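PDB 3UW2: Phosphoglucomutase/phosphomannomutase family protein from Burkholderia thailandensis, which probably catalyses intramolecular phosphate transfer on hexose phosphates, as expected of a phosphohexose mutase, and binds a metal ion. Local coordinates for residues A[194-205]-A[218-229]. Residues are numbered along the deposited sequence; the frame is centred on the assembly and turned at random.
Sequences PLKLVVDAGNGV and GCELVELFTDID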
loop_
_atom_site.group_PDB
_atom_site.type_symbol
_atom_site.label_atom_id
_atom_site.label_comp_id
_atom_site.label_asym_id
_atom_site.label_seq_id
_atom_site.Cartn_x
_atom_site.Cartn_y
_atom_site.Cartn_z
ATOM N N PRO A 194 -11.658 -17.140 18.780
ATOM C CA PRO A 194 -12.363 -16.257 17.830
ATOM C C PRO A 194 -12.433 -14.839 18.355
ATOM O O PRO A 194 -12.450 -14.600 19.582
ATOM C CB PRO A 194 -13.777 -16.847 17.732
ATOM C CG PRO A 194 -13.907 -17.832 18.836
ATOM C CD PRO A 194 -12.522 -18.220 19.306
ATOM N N LEU A 195 -12.451 -13.897 17.432
ATOM C CA LEU A 195 -12.529 -12.517 17.789
ATOM C C LEU A 195 -13.656 -11.933 16.912
ATOM O O LEU A 195 -13.708 -12.187 15.697
ATOM C CB LEU A 195 -11.174 -11.908 17.438
ATOM C CG LEU A 195 -10.425 -10.876 18.279
ATOM C CD1 LEU A 195 -8.914 -11.045 18.183
ATOM C CD2 LEU A 195 -10.809 -9.517 17.706
ATOM N N LYS A 196 -14.531 -11.136 17.493
ATOM C CA LYS A 196 -15.619 -10.547 16.733
ATOM C C LYS A 196 -15.172 -9.220 16.164
ATOM O O LYS A 196 -14.684 -8.371 16.908
ATOM C CB LYS A 196 -16.873 -10.358 17.605
ATOM C CG LYS A 196 -18.076 -9.929 16.760
ATOM C CD LYS A 196 -19.359 -10.258 17.473
ATOM C CE LYS A 196 -20.515 -9.473 16.854
ATOM N NZ LYS A 196 -21.725 -9.864 17.611
ATOM N N LEU A 197 -15.284 -9.081 14.849
ATOM C CA LEU A 197 -14.733 -7.923 14.091
ATOM C C LEU A 197 -15.795 -7.142 13.335
ATOM O O LEU A 197 -16.742 -7.728 12.836
ATOM C CB LEU A 197 -13.790 -8.379 12.975
ATOM C CG LEU A 197 -12.819 -9.492 12.958
ATOM C CD1 LEU A 197 -11.877 -9.158 11.809
ATOM C CD2 LEU A 197 -12.106 -9.404 14.283
ATOM N N VAL A 198 -15.586 -5.839 13.220
ATOM C CA VAL A 198 -16.318 -5.009 12.283
ATOM C C VAL A 198 -15.422 -4.961 11.045
ATOM O O VAL A 198 -14.224 -4.648 11.170
ATOM C CB VAL A 198 -16.549 -3.614 12.898
ATOM C CG1 VAL A 198 -17.126 -2.659 11.844
ATOM C CG2 VAL A 198 -17.538 -3.749 14.056
ATOM N N VAL A 199 -15.941 -5.370 9.883
ATOM C CA VAL A 199 -15.158 -5.264 8.603
ATOM C C VAL A 199 -15.906 -4.319 7.647
ATOM O O VAL A 199 -17.066 -4.564 7.300
ATOM C CB VAL A 199 -14.974 -6.642 7.984
ATOM C CG1 VAL A 199 -14.287 -6.551 6.604
ATOM C CG2 VAL A 199 -14.183 -7.570 8.942
ATOM N N ASP A 200 -15.254 -3.215 7.306
ATOM C CA ASP A 200 -15.743 -2.169 6.378
ATOM C C ASP A 200 -14.897 -2.148 5.100
ATOM O O ASP A 200 -13.672 -1.825 5.132
ATOM C CB ASP A 200 -15.639 -0.793 7.053
ATOM C CG ASP A 200 -16.288 0.355 6.199
ATOM O OD1 ASP A 200 -16.169 0.332 4.969
ATOM O OD2 ASP A 200 -16.862 1.318 6.741
ATOM N N ALA A 201 -15.516 -2.524 3.975
ATOM C CA ALA A 201 -14.825 -2.581 2.686
ATOM C C ALA A 201 -15.214 -1.358 1.793
ATOM O O ALA A 201 -14.774 -1.285 0.664
ATOM C CB ALA A 201 -15.181 -3.877 1.969
ATOM N N GLY A 202 -16.107 -0.459 2.255
ATOM C CA GLY A 202 -16.483 0.708 1.422
ATOM C C GLY A 202 -17.021 0.316 0.041
ATOM O O GLY A 202 -16.832 1.068 -0.900
ATOM N N ASN A 203 -17.632 -0.863 -0.079
ATOM C CA ASN A 203 -18.188 -1.381 -1.350
ATOM C C ASN A 203 -17.128 -1.721 -2.407
ATOM O O ASN A 203 -17.466 -1.866 -3.587
ATOM C CB ASN A 203 -19.300 -0.483 -1.949
ATOM C CG ASN A 203 -20.458 -0.245 -0.975
ATOM O OD1 ASN A 203 -20.623 0.870 -0.427
ATOM N ND2 ASN A 203 -21.158 -1.304 -0.641
ATOM N N GLY A 204 -15.858 -1.827 -1.966
ATOM C CA GLY A 204 -14.715 -2.082 -2.826
ATOM C C GLY A 204 -14.519 -3.570 -2.959
ATOM O O GLY A 204 -15.254 -4.342 -2.348
ATOM N N VAL A 205 -13.486 -3.975 -3.695
ATOM C CA VAL A 205 -13.289 -5.365 -3.996
ATOM C C VAL A 205 -12.834 -6.183 -2.778
ATOM O O VAL A 205 -12.877 -7.400 -2.803
ATOM C CB VAL A 205 -12.350 -5.528 -5.239
ATOM C CG1 VAL A 205 -10.918 -5.259 -4.855
ATOM C CG2 VAL A 205 -12.479 -6.967 -5.749
ATOM N N GLY A 218 -12.328 -18.223 11.719
ATOM C CA GLY A 218 -13.192 -18.522 12.871
ATOM C C GLY A 218 -13.814 -17.282 13.476
ATOM O O GLY A 218 -14.394 -17.359 14.536
ATOM N N CYS A 219 -13.688 -16.128 12.829
ATOM C CA CYS A 219 -14.230 -14.911 13.416
ATOM C C CYS A 219 -15.666 -14.660 13.000
ATOM O O CYS A 219 -16.065 -14.922 11.833
ATOM C CB CYS A 219 -13.394 -13.704 13.043
ATOM S SG CYS A 219 -11.730 -13.874 13.719
ATOM N N GLU A 220 -16.406 -14.109 13.947
ATOM C CA GLU A 220 -17.731 -13.532 13.678
ATOM C C GLU A 220 -17.562 -12.095 13.224
ATOM O O GLU A 220 -16.706 -11.366 13.729
ATOM C CB GLU A 220 -18.649 -13.588 14.923
ATOM C CG GLU A 220 -19.377 -14.902 15.025
ATOM C CD GLU A 220 -20.237 -14.979 16.284
ATOM O OE1 GLU A 220 -20.209 -16.057 16.953
ATOM O OE2 GLU A 220 -20.923 -13.959 16.604
ATOM N N LEU A 221 -18.361 -11.689 12.253
ATOM C CA LEU A 221 -18.148 -10.409 11.574
ATOM C C LEU A 221 -19.365 -9.525 11.683
ATOM O O LEU A 221 -20.471 -10.037 11.662
ATOM C CB LEU A 221 -17.843 -10.660 10.116
ATOM C CG LEU A 221 -16.657 -11.566 9.814
ATOM C CD1 LEU A 221 -16.465 -11.545 8.302
ATOM C CD2 LEU A 221 -15.351 -11.200 10.523
ATOM N N VAL A 222 -19.161 -8.234 11.903
ATOM C CA VAL A 222 -20.219 -7.303 11.675
ATOM C C VAL A 222 -19.775 -6.572 10.395
ATOM O O VAL A 222 -18.814 -5.835 10.406
ATOM C CB VAL A 222 -20.440 -6.268 12.803
ATOM C CG1 VAL A 222 -21.714 -5.542 12.450
ATOM C CG2 VAL A 222 -20.598 -6.931 14.166
ATOM N N GLU A 223 -20.477 -6.820 9.286
ATOM C CA GLU A 223 -20.066 -6.297 8.007
ATOM C C GLU A 223 -20.612 -4.881 7.680
ATOM O O GLU A 223 -21.822 -4.575 7.866
ATOM C CB GLU A 223 -20.494 -7.297 6.924
ATOM C CG GLU A 223 -19.871 -8.677 7.165
ATOM C CD GLU A 223 -20.171 -9.679 6.071
ATOM O OE1 GLU A 223 -20.312 -9.298 4.888
ATOM O OE2 GLU A 223 -20.221 -10.879 6.378
ATOM N N LEU A 224 -19.741 -4.061 7.105
ATOM C CA LEU A 224 -20.136 -2.755 6.620
ATOM C C LEU A 224 -19.732 -2.627 5.158
ATOM O O LEU A 224 -18.547 -2.726 4.850
ATOM C CB LEU A 224 -19.466 -1.620 7.434
ATOM C CG LEU A 224 -20.035 -1.352 8.826
ATOM C CD1 LEU A 224 -18.984 -0.557 9.630
ATOM C CD2 LEU A 224 -21.380 -0.647 8.748
ATOM N N PHE A 225 -20.708 -2.453 4.257
ATOM C CA PHE A 225 -20.438 -2.149 2.831
ATOM C C PHE A 225 -19.499 -3.195 2.186
ATOM O O PHE A 225 -18.505 -2.845 1.539
ATOM C CB PHE A 225 -19.874 -0.710 2.663
ATOM C CG PHE A 225 -20.469 0.250 3.619
ATOM C CD1 PHE A 225 -21.859 0.471 3.639
ATOM C CD2 PHE A 225 -19.668 0.971 4.499
ATOM C CE1 PHE A 225 -22.434 1.365 4.554
ATOM C CE2 PHE A 225 -20.249 1.864 5.416
ATOM C CZ PHE A 225 -21.628 2.071 5.451
ATOM N N THR A 226 -19.813 -4.472 2.421
ATOM C CA THR A 226 -18.953 -5.547 1.922
ATOM C C THR A 226 -19.429 -6.116 0.587
ATOM O O THR A 226 -18.781 -7.006 0.005
ATOM C CB THR A 226 -18.795 -6.665 2.982
ATOM O OG1 THR A 226 -20.088 -7.141 3.366
ATOM C CG2 THR A 226 -17.907 -6.169 4.192
ATOM N N ASP A 227 -20.588 -5.657 0.112
ATOM C CA ASP A 227 -21.064 -5.985 -1.218
ATOM C C ASP A 227 -20.378 -5.017 -2.148
ATOM O O ASP A 227 -20.165 -3.828 -1.815
ATOM C CB ASP A 227 -22.602 -5.852 -1.338
ATOM C CG ASP A 227 -23.112 -4.438 -0.984
ATOM O OD1 ASP A 227 -22.990 -3.954 0.188
ATOM O OD2 ASP A 227 -23.630 -3.795 -1.908
ATOM N N ILE A 228 -20.085 -5.514 -3.333
ATOM C CA ILE A 228 -19.460 -4.744 -4.402
ATOM C C ILE A 228 -20.389 -3.694 -4.971
ATOM O O ILE A 228 -21.486 -4.017 -5.500
ATOM C CB ILE A 228 -19.118 -5.688 -5.603
ATOM C CG1 ILE A 228 -18.255 -6.857 -5.107
ATOM C CG2 ILE A 228 -18.413 -4.859 -6.747
ATOM C CD1 ILE A 228 -16.871 -6.466 -4.569
ATOM N N ASP A 229 -19.946 -2.438 -4.968
ATOM C CA ASP A 229 -20.733 -1.484 -5.675
ATOM C C ASP A 229 -19.799 -0.378 -6.155
ATOM O O ASP A 229 -19.448 0.472 -5.358
ATOM C CB ASP A 229 -21.880 -0.928 -4.779
ATOM C CG ASP A 229 -22.807 -0.016 -5.567
ATOM O OD1 ASP A 229 -22.367 0.509 -6.597
ATOM O OD2 ASP A 229 -23.969 0.203 -5.180
HETATM O O HOH W 1 -23.567 -1.656 1.068
#
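N203 ties the loop after strand 197-200 to F225, D227 and D229 of the partner segment. Its N donates to F225 O (2.7 Å). N203 O accepts from D229 N on an in-plane lone pair, nearly straight at 174°. N203 ND2 reaches D227 O at 3.0 Å, almost within the amide plane. With CG beside its own backbone N (chi1 -56°), the amide also brings OD1 against F225 CB; that oxygen accepts from N234, so both ends of the amide are held. Three residues earlier, D200 sets its carboxylate against the edge of the F225 ring, the two planes 65° apart. D200 OD1 lies in the ring plane, 3.6 Å from F225 CD2. OD1 also takes G202 N in an Asx turn, while OD2 is bonded to H235.

Along the strands, a ladder of backbone bonds from L197 to A201 backs tight packing: V198 CG1 meets L224 CD1 at 3.6 Å, and on the other face L221 CD2 lies beside L197 CG. The opposite end is looser. There K196 NZ stays 4.3 Å from E220 OE2, beyond a salt bridge, and pairs with D256; P194 and G218 are exposed.

Both segments belong to alpha/beta/alpha domain II, and V205 comes close to zinc-binding D266. Helix 206-216 joins strands 197-200 and 221-224 in a beta-alpha-beta unit; 221-224 edges the four-stranded sheet, 259-263 flanks 197-200, and helix 246-254 packs over V198, D200 and L224.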